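Local coordinates for protein proteasome assembly chaperone 2 (PAC2) homologue Rv2125 (Mycobacterium tuberculosis, PDB 5UN0) that is of unsettled function but belongs to the PAC2 family, as a mycobacterial homologue of the eukaryotic proteasome assembly chaperone 2, at residues A[30-36]-A[65-71]; A[44-50]-A[61-65]; A[121-125]-A[217-222]. All blocks are in the same frame, centred on the assembly; numbering follows the deposited sequence.

Contact 1 of 3, residues A[30-36]-A[65-71]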
loop_
_atom_site.group_PDB
_atom_site.type_symbol
_atom_site.label_atom_id
_atom_site.label_comp_id
_atom_site.label_asym_id
_atom_site.label_seq_id
_atom_site.Cartn_x
_atom_site.Cartn_y
_atom_site.Cartn_z
ATOM N N ALA A 30 -29.871 -13.501 8.796
ATOM C CA ALA A 30 -28.826 -14.485 8.686
ATOM C C ALA A 30 -28.122 -14.665 10.018
ATOM O O ALA A 30 -28.005 -13.722 10.788
ATOM C CB ALA A 30 -27.845 -14.094 7.606
ATOM N N LEU A 31 -27.652 -15.889 10.262
ATOM C CA LEU A 31 -27.004 -16.280 11.506
ATOM C C LEU A 31 -25.489 -16.361 11.274
ATOM O O LEU A 31 -25.021 -17.169 10.467
ATOM C CB LEU A 31 -27.582 -17.631 11.932
ATOM C CG LEU A 31 -27.305 -18.321 13.257
ATOM C CD1 LEU A 31 -27.809 -19.760 13.229
ATOM C CD2 LEU A 31 -25.842 -18.299 13.600
ATOM N N PRO A 32 -24.709 -15.497 11.954
ATOM C CA PRO A 32 -23.249 -15.583 11.892
ATOM C C PRO A 32 -22.723 -16.947 12.329
ATOM O O PRO A 32 -23.221 -17.494 13.310
ATOM C CB PRO A 32 -22.799 -14.506 12.882
ATOM C CG PRO A 32 -23.865 -13.483 12.841
ATOM C CD PRO A 32 -25.143 -14.239 12.594
ATOM N N ILE A 33 -21.733 -17.470 11.613
ATOM C CA ILE A 33 -21.146 -18.764 11.939
ATOM C C ILE A 33 -19.620 -18.707 11.909
ATOM O O ILE A 33 -18.958 -19.079 12.878
ATOM C CB ILE A 33 -21.628 -19.862 10.973
ATOM C CG1 ILE A 33 -21.216 -19.529 9.538
ATOM C CG2 ILE A 33 -23.135 -20.035 11.074
ATOM C CD1 ILE A 33 -21.459 -20.653 8.555
ATOM N N VAL A 34 -19.068 -18.241 10.793
ATOM C CA VAL A 34 -17.603 -18.146 10.636
ATOM C C VAL A 34 -17.134 -16.717 10.328
ATOM O O VAL A 34 -17.739 -15.994 9.530
ATOM C CB VAL A 34 -17.100 -19.081 9.527
ATOM C CG1 VAL A 34 -15.781 -18.603 8.932
ATOM C CG2 VAL A 34 -16.927 -20.489 10.062
ATOM N N GLU A 35 -16.038 -16.333 10.974
ATOM C CA GLU A 35 -15.388 -15.049 10.749
ATOM C C GLU A 35 -13.884 -15.233 10.539
ATOM O O GLU A 35 -13.195 -15.695 11.437
ATOM C CB GLU A 35 -15.637 -14.133 11.936
ATOM C CG GLU A 35 -14.797 -12.871 11.909
ATOM C CD GLU A 35 -15.334 -11.789 12.821
ATOM O OE1 GLU A 35 -16.447 -11.264 12.543
ATOM O OE2 GLU A 35 -14.626 -11.462 13.808
ATOM N N ILE A 36 -13.386 -14.888 9.349
ATOM C CA ILE A 36 -11.961 -15.058 9.007
ATOM C C ILE A 36 -11.187 -13.771 9.293
ATOM O O ILE A 36 -11.213 -12.797 8.528
ATOM C CB ILE A 36 -11.750 -15.541 7.566
ATOM C CG1 ILE A 36 -12.339 -16.935 7.403
ATOM C CG2 ILE A 36 -10.270 -15.604 7.225
ATOM C CD1 ILE A 36 -12.231 -17.492 5.993
ATOM N N ALA A 65 -11.951 -8.228 8.434
ATOM C CA ALA A 65 -12.140 -9.668 8.405
ATOM C C ALA A 65 -13.152 -10.060 7.357
ATOM O O ALA A 65 -13.795 -9.195 6.725
ATOM C CB ALA A 65 -12.593 -10.159 9.775
ATOM N N MET A 66 -13.313 -11.376 7.214
ATOM C CA MET A 66 -14.324 -11.967 6.344
ATOM C C MET A 66 -15.424 -12.604 7.185
ATOM O O MET A 66 -15.176 -13.578 7.876
ATOM C CB MET A 66 -13.679 -13.024 5.453
ATOM C CG MET A 66 -14.459 -13.319 4.184
ATOM S SD MET A 66 -14.505 -11.875 3.102
ATOM C CE MET A 66 -16.089 -12.122 2.313
ATOM N N ARG A 67 -16.631 -12.036 7.137
ATOM C CA ARG A 67 -17.790 -12.567 7.881
ATOM C C ARG A 67 -18.629 -13.524 7.033
ATOM O O ARG A 67 -19.052 -13.202 5.918
ATOM C CB ARG A 67 -18.648 -11.429 8.439
ATOM C CG ARG A 67 -17.973 -10.754 9.615
ATOM C CD ARG A 67 -18.448 -9.315 9.916
ATOM N NE ARG A 67 -17.380 -8.543 10.587
ATOM C CZ ARG A 67 -16.325 -8.021 9.946
ATOM N NH1 ARG A 67 -16.189 -8.169 8.627
ATOM N NH2 ARG A 67 -15.397 -7.343 10.616
ATOM N N ILE A 68 -18.827 -14.727 7.559
ATOM C CA ILE A 68 -19.624 -15.739 6.896
ATOM C C ILE A 68 -20.812 -16.043 7.791
ATOM O O ILE A 68 -20.642 -16.403 8.956
ATOM C CB ILE A 68 -18.801 -17.012 6.632
ATOM C CG1 ILE A 68 -17.592 -16.675 5.749
ATOM C CG2 ILE A 68 -19.673 -18.095 5.995
ATOM C CD1 ILE A 68 -16.703 -17.853 5.392
ATOM N N SER A 69 -22.015 -15.882 7.246
ATOM C CA SER A 69 -23.242 -16.149 7.993
ATOM C C SER A 69 -24.204 -17.061 7.200
ATOM O O SER A 69 -24.052 -17.223 5.983
ATOM C CB SER A 69 -23.903 -14.827 8.373
ATOM O OG SER A 69 -24.189 -14.059 7.232
ATOM N N HIS A 70 -25.186 -17.651 7.888
ATOM C CA HIS A 70 -26.097 -18.629 7.259
ATOM C C HIS A 70 -27.557 -18.179 7.251
ATOM O O HIS A 70 -28.007 -17.473 8.148
ATOM C CB HIS A 70 -26.004 -20.019 7.913
ATOM C CG HIS A 70 -27.148 -20.919 7.562
ATOM N ND1 HIS A 70 -28.360 -20.877 8.224
ATOM C CD2 HIS A 70 -27.291 -21.838 6.578
ATOM C CE1 HIS A 70 -29.190 -21.747 7.677
ATOM N NE2 HIS A 70 -28.565 -22.348 6.679
ATOM N N CYS A 71 -28.286 -18.663 6.252
ATOM C CA CYS A 71 -29.570 -18.132 5.893
ATOM C C CYS A 71 -30.502 -19.198 5.357
ATOM O O CYS A 71 -30.062 -20.178 4.780
ATOM C CB CYS A 71 -29.365 -17.132 4.771
ATOM S SG CYS A 71 -30.229 -15.613 5.026
#

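Contact 2 of 3, residues A[44-50]-A[61-65]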
loop_
_atom_site.group_PDB
_atom_site.type_symbol
_atom_site.label_atom_id
_atom_site.label_comp_id
_atom_site.label_asym_id
_atom_site.label_seq_id
_atom_site.Cartn_x
_atom_site.Cartn_y
_atom_site.Cartn_z
ATOM N N TYR A 44 -2.638 -3.670 7.544
ATOM C CA TYR A 44 -3.472 -2.885 8.439
ATOM C C TYR A 44 -3.313 -1.376 8.304
ATOM O O TYR A 44 -4.073 -0.628 8.890
ATOM C CB TYR A 44 -3.223 -3.319 9.865
ATOM C CG TYR A 44 -3.705 -4.720 10.150
ATOM C CD1 TYR A 44 -5.038 -5.050 9.999
ATOM C CD2 TYR A 44 -2.832 -5.707 10.592
ATOM C CE1 TYR A 44 -5.494 -6.327 10.259
ATOM C CE2 TYR A 44 -3.281 -6.998 10.864
ATOM C CZ TYR A 44 -4.617 -7.306 10.696
ATOM O OH TYR A 44 -5.103 -8.575 10.954
ATOM N N GLN A 45 -2.339 -0.912 7.528
ATOM C CA GLN A 45 -2.311 0.500 7.167
ATOM C C GLN A 45 -3.318 0.750 6.055
ATOM O O GLN A 45 -3.875 1.842 5.957
ATOM C CB GLN A 45 -0.919 0.933 6.729
ATOM C CG GLN A 45 -0.044 1.422 7.865
ATOM C CD GLN A 45 1.366 1.753 7.419
ATOM O OE1 GLN A 45 1.639 1.891 6.234
ATOM N NE2 GLN A 45 2.271 1.886 8.374
ATOM N N VAL A 46 -3.563 -0.260 5.223
ATOM C CA VAL A 46 -4.486 -0.124 4.115
ATOM C C VAL A 46 -5.875 -0.287 4.635
ATOM O O VAL A 46 -6.704 0.616 4.493
ATOM C CB VAL A 46 -4.240 -1.178 3.054
ATOM C CG1 VAL A 46 -5.258 -1.052 1.935
ATOM C CG2 VAL A 46 -2.830 -1.033 2.500
ATOM N N ASN A 47 -6.125 -1.445 5.242
ATOM C CA ASN A 47 -7.380 -1.715 5.950
ATOM C C ASN A 47 -7.217 -1.504 7.441
ATOM O O ASN A 47 -6.891 -2.458 8.179
ATOM C CB ASN A 47 -7.817 -3.172 5.755
ATOM C CG ASN A 47 -8.130 -3.511 4.325
ATOM O OD1 ASN A 47 -7.786 -4.595 3.863
ATOM N ND2 ASN A 47 -8.809 -2.611 3.618
ATOM N N ARG A 48 -7.445 -0.277 7.896
ATOM C CA ARG A 48 -7.244 0.044 9.315
ATOM C C ARG A 48 -8.340 -0.559 10.204
ATOM O O ARG A 48 -9.450 -0.804 9.735
ATOM C CB ARG A 48 -7.138 1.552 9.512
ATOM C CG ARG A 48 -5.905 2.135 8.842
ATOM C CD ARG A 48 -5.623 3.573 9.263
ATOM N NE ARG A 48 -4.287 3.989 8.821
ATOM C CZ ARG A 48 -3.157 3.815 9.502
ATOM N NH1 ARG A 48 -2.010 4.214 8.971
ATOM N NH2 ARG A 48 -3.154 3.252 10.705
ATOM N N PRO A 49 -8.020 -0.847 11.477
ATOM C CA PRO A 49 -9.093 -1.273 12.348
ATOM C C PRO A 49 -9.856 -0.069 12.809
ATOM O O PRO A 49 -9.360 1.058 12.717
ATOM C CB PRO A 49 -8.377 -1.947 13.534
ATOM C CG PRO A 49 -6.987 -2.175 13.066
ATOM C CD PRO A 49 -6.713 -1.039 12.114
ATOM N N VAL A 50 -11.060 -0.326 13.299
ATOM C CA VAL A 50 -11.948 0.731 13.753
ATOM C C VAL A 50 -11.975 0.730 15.268
ATOM O O VAL A 50 -12.257 -0.299 15.894
ATOM C CB VAL A 50 -13.376 0.563 13.197
ATOM C CG1 VAL A 50 -14.201 1.808 13.473
ATOM C CG2 VAL A 50 -13.346 0.305 11.697
ATOM N N LEU A 61 -12.824 -2.367 19.625
ATOM C CA LEU A 61 -11.791 -2.483 18.600
ATOM C C LEU A 61 -12.253 -3.502 17.566
ATOM O O LEU A 61 -12.558 -4.657 17.898
ATOM C CB LEU A 61 -10.464 -2.919 19.215
ATOM C CG LEU A 61 -9.230 -2.859 18.305
ATOM C CD1 LEU A 61 -8.971 -1.447 17.797
ATOM C CD2 LEU A 61 -8.006 -3.390 19.043
ATOM N N GLN A 62 -12.312 -3.067 16.315
ATOM C CA GLN A 62 -12.890 -3.879 15.264
ATOM C C GLN A 62 -11.872 -4.116 14.166
ATOM O O GLN A 62 -11.408 -3.174 13.516
ATOM C CB GLN A 62 -14.141 -3.199 14.708
ATOM C CG GLN A 62 -14.913 -4.016 13.665
ATOM C CD GLN A 62 -15.247 -5.446 14.071
ATOM O OE1 GLN A 62 -15.415 -6.308 13.206
ATOM N NE2 GLN A 62 -15.347 -5.707 15.374
ATOM N N TRP A 63 -11.534 -5.387 13.970
ATOM C CA TRP A 63 -10.534 -5.778 12.979
ATOM C C TRP A 63 -11.137 -6.171 11.632
ATOM O O TRP A 63 -12.138 -6.888 11.587
ATOM C CB TRP A 63 -9.738 -6.973 13.494
ATOM C CG TRP A 63 -8.916 -6.659 14.686
ATOM C CD1 TRP A 63 -9.313 -6.689 15.983
ATOM C CD2 TRP A 63 -7.548 -6.260 14.689
ATOM N NE1 TRP A 63 -8.268 -6.339 16.802
ATOM C CE2 TRP A 63 -7.174 -6.068 16.025
ATOM C CE3 TRP A 63 -6.600 -6.065 13.693
ATOM C CZ2 TRP A 63 -5.897 -5.678 16.386
ATOM C CZ3 TRP A 63 -5.346 -5.678 14.047
ATOM C CH2 TRP A 63 -4.997 -5.482 15.383
ATOM N N PRO A 64 -10.490 -5.759 10.529
ATOM C CA PRO A 64 -10.971 -6.170 9.221
ATOM C C PRO A 64 -10.978 -7.674 9.144
ATOM O O PRO A 64 -10.117 -8.321 9.736
ATOM C CB PRO A 64 -9.931 -5.602 8.265
ATOM C CG PRO A 64 -8.700 -5.480 9.085
ATOM C CD PRO A 64 -9.170 -5.106 10.451
ATOM N N ALA A 65 -11.951 -8.228 8.434
ATOM C CA ALA A 65 -12.140 -9.668 8.405
ATOM C C ALA A 65 -13.152 -10.060 7.357
ATOM O O ALA A 65 -13.795 -9.195 6.725
ATOM C CB ALA A 65 -12.593 -10.159 9.775
HETATM O O HOH W 1 -7.538 -8.795 10.821
#

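Contact 3 of 3, residues A[121-125]-A[217-222]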
loop_
_atom_site.group_PDB
_atom_site.type_symbol
_atom_site.label_atom_id
_atom_site.label_comp_id
_atom_site.label_asym_id
_atom_site.label_seq_id
_atom_site.Cartn_x
_atom_site.Cartn_y
_atom_site.Cartn_z
ATOM N N THR A 121 -21.637 5.833 -17.764
ATOM C CA THR A 121 -23.023 5.384 -17.932
ATOM C C THR A 121 -23.998 6.393 -17.300
ATOM O O THR A 121 -23.711 6.957 -16.243
ATOM C CB THR A 121 -23.225 3.970 -17.329
ATOM O OG1 THR A 121 -24.564 3.510 -17.563
ATOM C CG2 THR A 121 -22.936 3.959 -15.824
ATOM N N PRO A 122 -25.150 6.638 -17.944
ATOM C CA PRO A 122 -26.098 7.607 -17.369
ATOM C C PRO A 122 -26.760 7.092 -16.094
ATOM O O PRO A 122 -26.925 5.882 -15.922
ATOM C CB PRO A 122 -27.154 7.802 -18.469
ATOM C CG PRO A 122 -26.891 6.764 -19.502
ATOM C CD PRO A 122 -25.642 6.008 -19.178
ATOM N N HIS A 123 -27.119 8.013 -15.208
ATOM C CA HIS A 123 -27.893 7.676 -14.020
ATOM C C HIS A 123 -29.384 7.685 -14.312
ATOM O O HIS A 123 -30.187 7.303 -13.462
ATOM C CB HIS A 123 -27.591 8.651 -12.884
ATOM C CG HIS A 123 -28.114 10.039 -13.112
ATOM N ND1 HIS A 123 -27.412 10.992 -13.817
ATOM C CD2 HIS A 123 -29.259 10.642 -12.705
ATOM C CE1 HIS A 123 -28.103 12.118 -13.841
ATOM N NE2 HIS A 123 -29.227 11.933 -13.173
ATOM N N THR A 124 -29.743 8.130 -15.514
ATOM C CA THR A 124 -31.144 8.268 -15.918
ATOM C C THR A 124 -31.624 7.082 -16.762
ATOM O O THR A 124 -32.752 7.086 -17.270
ATOM C CB THR A 124 -31.361 9.569 -16.713
ATOM O OG1 THR A 124 -30.573 9.547 -17.913
ATOM C CG2 THR A 124 -30.961 10.770 -15.875
ATOM N N ARG A 125 -30.765 6.074 -16.904
ATOM C CA ARG A 125 -31.100 4.857 -17.645
ATOM C C ARG A 125 -30.589 3.622 -16.906
ATOM O O ARG A 125 -29.704 3.729 -16.056
ATOM C CB ARG A 125 -30.530 4.927 -19.060
ATOM C CG ARG A 125 -31.484 5.558 -20.065
ATOM C CD ARG A 125 -30.734 6.090 -21.287
ATOM N NE ARG A 125 -31.551 6.813 -22.275
ATOM C CZ ARG A 125 -31.668 6.490 -23.574
ATOM N NH1 ARG A 125 -31.029 5.448 -24.116
ATOM N NH2 ARG A 125 -32.438 7.236 -24.363
ATOM N N TRP A 217 -33.481 8.718 -5.190
ATOM C CA TRP A 217 -32.078 8.878 -5.577
ATOM C C TRP A 217 -31.982 9.501 -6.970
ATOM O O TRP A 217 -31.373 10.554 -7.140
ATOM C CB TRP A 217 -31.374 7.515 -5.529
ATOM C CG TRP A 217 -29.914 7.491 -5.867
ATOM C CD1 TRP A 217 -28.871 7.763 -5.028
ATOM C CD2 TRP A 217 -29.327 7.101 -7.120
ATOM N NE1 TRP A 217 -27.675 7.594 -5.684
ATOM C CE2 TRP A 217 -27.923 7.183 -6.968
ATOM C CE3 TRP A 217 -29.854 6.697 -8.359
ATOM C CZ2 TRP A 217 -27.033 6.888 -8.014
ATOM C CZ3 TRP A 217 -28.971 6.406 -9.398
ATOM C CH2 TRP A 217 -27.576 6.506 -9.216
ATOM N N GLU A 218 -32.615 8.855 -7.947
ATOM C CA GLU A 218 -32.527 9.274 -9.355
ATOM C C GLU A 218 -33.082 10.691 -9.590
ATOM O O GLU A 218 -32.519 11.451 -10.385
ATOM C CB GLU A 218 -33.239 8.261 -10.271
ATOM C CG GLU A 218 -32.758 8.282 -11.725
ATOM C CD GLU A 218 -33.825 7.907 -12.748
ATOM O OE1 GLU A 218 -34.707 7.074 -12.437
ATOM O OE2 GLU A 218 -33.761 8.441 -13.877
ATOM N N ARG A 219 -34.177 11.036 -8.910
ATOM C CA ARG A 219 -34.756 12.390 -9.004
ATOM C C ARG A 219 -33.812 13.442 -8.445
ATOM O O ARG A 219 -33.673 14.526 -9.006
ATOM C CB ARG A 219 -36.045 12.506 -8.179
ATOM C CG ARG A 219 -37.235 11.712 -8.696
ATOM C CD ARG A 219 -38.536 12.422 -8.328
ATOM N NE ARG A 219 -38.472 13.015 -6.983
ATOM C CZ ARG A 219 -38.858 12.429 -5.848
ATOM N NH1 ARG A 219 -39.377 11.205 -5.836
ATOM N NH2 ARG A 219 -38.728 13.086 -4.700
ATOM N N GLU A 220 -33.203 13.127 -7.305
ATOM C CA GLU A 220 -32.372 14.089 -6.576
ATOM C C GLU A 220 -30.913 14.136 -7.069
ATOM O O GLU A 220 -30.088 14.887 -6.531
ATOM C CB GLU A 220 -32.475 13.858 -5.070
ATOM C CG GLU A 220 -33.896 14.050 -4.572
ATOM C CD GLU A 220 -34.002 14.276 -3.078
ATOM O OE1 GLU A 220 -32.973 14.602 -2.444
ATOM O OE2 GLU A 220 -35.131 14.140 -2.546
ATOM N N ILE A 221 -30.606 13.362 -8.107
ATOM C CA ILE A 221 -29.386 13.562 -8.896
ATOM C C ILE A 221 -29.709 14.441 -10.100
ATOM O O ILE A 221 -28.937 15.337 -10.454
ATOM C CB ILE A 221 -28.784 12.230 -9.362
ATOM C CG1 ILE A 221 -28.230 11.489 -8.154
ATOM C CG2 ILE A 221 -27.671 12.454 -10.376
ATOM C CD1 ILE A 221 -27.834 10.069 -8.449
ATOM N N THR A 222 -30.855 14.185 -10.731
ATOM C CA THR A 222 -31.379 15.104 -11.746
ATOM C C THR A 222 -31.687 16.483 -11.121
ATOM O O THR A 222 -31.840 17.473 -11.833
ATOM C CB THR A 222 -32.646 14.549 -12.421
ATOM O OG1 THR A 222 -32.384 13.246 -12.955
ATOM C CG2 THR A 222 -33.107 15.468 -13.544
#

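Contact 1 of 3, residues A[30-36]-A[65-71]
I68 has more surface buried in this antiparallel pairing than any other residue; two consecutive residues of strand 31-36, I33 and V34, face it across a classic beta bulge. Its carbonyl O takes both amide hydrogens, from I33 N at 3.1 Å and V34 N at 3.0 Å, while I68 N returns a bond to V34 O. The side chains of V34 and I68 run alongside each other in the same direction, V34 CG1 resting 3.7 Å from I68 CD1. I33 comes in across the other branch and brings its CD1 to 4.0 Å from I68 CG2.

Beyond the bulge, I36 and M66 form a hydrogen-bonded pair, linked both ways through their backbones and touching at their beta carbons, I36 CB to M66 CB 3.8 Å. Toward the other end H70 pairs with L31; its ring, with CG anti to the backbone N (chi1 165°), swings off the partner strand, and NE2 bonds D79. On the face that carries P32, E35, R67 and S69, E35 OE1 lies 3.5 Å from R67 NE but well out of the guanidinium plane, a purely electrostatic bridge; R67 NH2 is bonded to Q62.

Strand 31-36 is one of the two edge strands of the mixed sheet within the chain. Strand 66-71 is bonded on its other side to strand 80-85, and helix 92-105 covers I36, M66 and I68.

Contact 2 of 3, residues A[44-50]-A[61-65]
The six-membered ring of W63 presents its edge to the face of Y44, with CZ3 over the middle of the tyrosine ring: a T-shaped pair, centroids 5.1 Å apart and planes at 76°. At the rim of the tyrosine, close to its plane, sits P64 CG, 3.5 Å from Y44 CE1. The indole has its own cover, since P49 CG lies over one face in a CH-pi contact, 4.2 Å from the centroid of the six-membered ring, displaced toward the rim. Two prolines and two aromatics thus interlock beside the open end of the beta hairpin formed by strands 50-54 and 57-62.

W63 sets off from its CA away from the 44-50 loop, and the indole reaches back to it because CG stands anti to the carbonyl carbon (chi1 -66°). Y44 uses the same kind of first torsion to carry its ring against W63 and P64. P64 is also touched by N47, whose CB is 4.1 Å from P64 CB; the amide of N47 turns elsewhere, with OD1 bonded to N89. A modelled water may bridge Y44 OH and P64 O, but it sits too close to the hydroxyl for the link to be certain.

A second subunit closes over this corner. Its R93 makes a cation-pi contact with W63, its W92 meets the Y44 ring, and its E87 forms a salt bridge with R48. V50 also joins an antiparallel ladder with a strand of that subunit, so the sheet continues across the interface. Within the chain, V50 and Q62 are a hydrogen-bonded pair: V50 N reaches Q62 O at 2.9 Å, and Q62 N reaches V50 O at 2.8 Å, each donor in the plane of the carbonyl it meets.

Contact 3 of 3, residues A[121-125]-A[217-222]
H123 lays its imidazole against I221, and this is the closely packed part of the contact: H123 is buried, has the most surface covered across the contact, and has both faces of its ring occupied. I221 CG2 stands over the middle of the ring in a CH-pi contact, 3.3 Å from the centroid and 14° off the normal. T124 CG2 lies over the opposite face, offset toward the rim, so the ring is sandwiched between two methyl groups, one from the helix and one from its own loop. The first torsion of H123 (chi1 70°) puts CG between the backbone N and the carbonyl carbon, which sends the imidazole along I221, the two side chains pointing opposite ways as they pass. At its base H123 CB touches W217 CH2 at 4.2 Å, while I221 CD1 covers a face of that indole, making I221 the link between the two rings.

The edges of the imidazole are held unequally. ND1 is hydrogen-bonded to the hydroxyl of Y180, whose ring also meets H123 nearly at right angles. NE2 has a weak hydrogen bond with T222 OG1, at 3.4 Å, in which either could donate.

Looser is the side where E218 and T222 face T124, near the surface. E218 turns its CG toward H123 O, 3.3 Å away, and sets OE2 at the same distance from T124 CA, both van der Waals approaches; H123 O has a weak bond to K188. T124 CG2 comes only to 4.1 Å of T222 OG1.

Y180 follows strand 170-178 and the 121-125 loop follows strand 110-119, two parallel neighbours in the sheet. Helix 210-222 therefore packs on loops leaving the C-terminal ends of parallel strands, an arrangement familiar from alpha/beta folds.

Overall arrangement
Contact 1 is strand pairing at the margin of the main sheet, partly buried beneath helix 92-105. Contact 2, also partly buried, is nested within the chain loop that contact 1 closes; the two share A65, their centres lie about 17 Å apart, and the R67-Q62 bond joins them. Contact 1 relies on backbone bonds and aliphatic side chains, whereas contact 2 keeps a single strand pair and turns to aromatic and proline packing, with a second subunit against it. Contact 3 is a surface contact of loop on helix, its centre about 34 Å from each of the others and across the chain's centre from contact 1; a histidine ring dominates it. None of the three lies fully in the core.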